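Local coordinates for sensor protein (Geobacter sulfurreducens, PDB 3H7M) that probably senses a small ligand through this periplasmic-binding-protein-like domain and relays the signal as a membrane-bound histidine kinase that phosphorylates protein histidine, at residues A[75-78]-A[82-85]. Residues are numbered along the deposited sequence; the frame is centred on the assembly and turned at random.
Sequences QGIS and KRAR. With NA (sodium ion), chain B.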
ATOM      1  N   GLN A  75       2.207  -9.138   0.101  1.00 40.12           N
ATOM      2  CA  GLN A  75       2.182  -8.843  -1.334  1.00 40.76           C
ATOM      3  C   GLN A  75       2.352  -7.393  -1.702  1.00 39.79           C
ATOM      4  O   GLN A  75       2.689  -7.080  -2.834  1.00 45.56           O
ATOM      5  CB  GLN A  75       0.879  -9.355  -1.974  1.00 46.84           C
ATOM      6  CG  GLN A  75      -0.363  -9.266  -1.079  1.00 43.56           C
ATOM      7  CD  GLN A  75      -1.672  -9.510  -1.825  1.00 46.30           C
ATOM      8  OE1 GLN A  75      -1.746 -10.318  -2.756  1.00 42.05           O
ATOM      9  NE2 GLN A  75      -2.718  -8.816  -1.398  1.00 49.34           N
ATOM     10  N   GLY A  76       2.121  -6.496  -0.753  1.00 40.94           N
ATOM     11  CA  GLY A  76       2.238  -5.087  -1.074  1.00 38.86           C
ATOM     12  C   GLY A  76       2.764  -4.211   0.037  1.00 47.22           C
ATOM     13  O   GLY A  76       2.005  -3.725   0.878  1.00 45.40           O
ATOM     14  N   ILE A  77       4.069  -3.993   0.041  1.00 43.54           N
ATOM     15  CA  ILE A  77       4.652  -3.172   1.068  1.00 48.54           C
ATOM     16  C   ILE A  77       5.741  -2.294   0.496  1.00 49.14           C
ATOM     17  O   ILE A  77       6.521  -2.711  -0.370  1.00 48.55           O
ATOM     18  CB  ILE A  77       5.202  -4.028   2.196  1.00 55.32           C
ATOM     19  CG1 ILE A  77       5.866  -3.135   3.240  1.00 59.51           C
ATOM     20  CG2 ILE A  77       6.179  -5.041   1.641  1.00 60.13           C
ATOM     21  CD1 ILE A  77       6.304  -3.875   4.482  1.00 65.31           C
ATOM     22  N   SER A  78       5.754  -1.053   0.968  1.00 49.52           N
ATOM     23  CA  SER A  78       6.722  -0.064   0.525  1.00 53.89           C
ATOM     24  C   SER A  78       8.084  -0.296   1.166  1.00 52.39           C
ATOM     25  O   SER A  78       8.181  -0.642   2.338  1.00 48.99           O
ATOM     26  CB  SER A  78       6.222   1.342   0.864  1.00 56.66           C
ATOM     27  OG  SER A  78       5.201   1.756  -0.028  1.00 59.97           O
ATOM     28  N   LYS A  82      14.677   1.356   7.460  1.00 68.45           N
ATOM     29  CA  LYS A  82      14.275   0.773   8.739  1.00 71.11           C
ATOM     30  C   LYS A  82      13.572  -0.550   8.485  1.00 70.83           C
ATOM     31  O   LYS A  82      13.666  -1.494   9.279  1.00 68.18           O
ATOM     32  CB  LYS A  82      13.306   1.701   9.479  1.00 76.96           C
ATOM     33  CG  LYS A  82      13.869   2.377  10.724  1.00 84.92           C
ATOM     34  CD  LYS A  82      12.767   3.121  11.486  1.00 90.47           C
ATOM     35  CE  LYS A  82      13.324   4.047  12.578  1.00 98.76           C
ATOM     36  NZ  LYS A  82      14.062   3.347  13.677  1.00 99.08           N
ATOM     37  N   ARG A  83      12.857  -0.604   7.366  1.00 69.63           N
ATOM     38  CA  ARG A  83      12.099  -1.784   6.996  1.00 67.12           C
ATOM     39  C   ARG A  83      12.965  -2.921   6.467  1.00 63.39           C
ATOM     40  O   ARG A  83      12.775  -4.064   6.857  1.00 56.79           O
ATOM     41  CB  ARG A  83      11.020  -1.412   5.971  1.00 70.80           C
ATOM     42  CG  ARG A  83       9.824  -0.643   6.558  1.00 70.76           C
ATOM     43  CD  ARG A  83       8.763  -0.361   5.488  1.00 65.35           C
ATOM     44  NE  ARG A  83       7.553   0.265   6.026  1.00 68.65           N
ATOM     45  CZ  ARG A  83       6.460   0.532   5.309  1.00 62.33           C
ATOM     46  NH1 ARG A  83       6.404   0.232   4.011  1.00 54.60           N
ATOM     47  NH2 ARG A  83       5.413   1.097   5.892  1.00 63.55           N
ATOM     48  N   ALA A  84      13.905  -2.614   5.580  1.00 65.27           N
ATOM     49  CA  ALA A  84      14.783  -3.641   5.032  1.00 75.46           C
ATOM     50  C   ALA A  84      15.559  -4.359   6.152  1.00 80.79           C
ATOM     51  O   ALA A  84      15.893  -5.540   6.035  1.00 81.28           O
ATOM     52  CB  ALA A  84      15.753  -3.014   4.028  1.00 73.44           C
ATOM     53  N   ARG A  85      15.823  -3.641   7.242  1.00 82.52           N
ATOM     54  CA  ARG A  85      16.555  -4.193   8.377  1.00 82.53           C
ATOM     55  C   ARG A  85      15.856  -5.335   9.110  1.00 83.58           C
ATOM     56  O   ARG A  85      16.408  -5.884  10.067  1.00 84.30           O
ATOM     57  CB  ARG A  85      16.867  -3.090   9.395  1.00 82.90           C
ATOM     58  CG  ARG A  85      18.189  -2.380   9.170  1.00 86.80           C
ATOM     59  CD  ARG A  85      18.628  -1.622  10.420  1.00 86.78           C
ATOM     60  NE  ARG A  85      18.091  -0.267  10.482  1.00 85.02           N
ATOM     61  CZ  ARG A  85      18.426   0.701   9.635  1.00 85.45           C
ATOM     62  NH1 ARG A  85      19.293   0.462   8.657  1.00 79.41           N
ATOM     63  NH2 ARG A  85      17.902   1.913   9.771  1.00 88.80           N
TER
HETATM   64 NA    NA B   1      16.773  -7.254   4.061  1.00 62.14          NA
HETATM   65  O   HOH W   1       3.626   0.070   2.687  1.00 39.58           O
HETATM   66  O   HOH W   2      19.255  -7.151   5.717  1.00 63.67           O
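R83 reaches back from the short helix 81-84 to the strand end that precedes it, and its NH1 donates to the backbone oxygen of S78, with R83 NH1 and S78 O 2.6 Å apart. The bond is fairly straight, 158° at the hydrogen, and O lies almost in the guanidinium plane, although NH1 itself stands tilted from the carbonyl plane. An extended run from CG to NE carries the group this far, and R83 CD passes 3.2 Å from S78 O. The tight part of the contact gathers round NH1: S78 CB lies 3.3 Å from R83 NH1 and I77 CG1 3.5 Å from the same nitrogen, while I77 CD1 covers one guanidinium face. That ethyl arm points there because CG1 is anti to the backbone N (chi1 178°). Looser is the watery side, where one water accepts from both S78 N, at 3.0 Å from its oxygen, and R83 NH1, bridging two donors that cannot bond to each other. With an alanine at R83, S78 O would probably lose this donor, the water one of its two partners, and a gap would be likely to open beside I77 CG1. A84 O binds a sodium ion together with D88, Q199 and a water. R83 also touches E130 of helix 127-133. The strand-to-helix turn it pins belongs to a lobe whose strand order, 52-57, 13-18, 73-78, 181-198, 87-103, is that of type 2 periplasmic binding proteins, here serving as a kinase sensor domain.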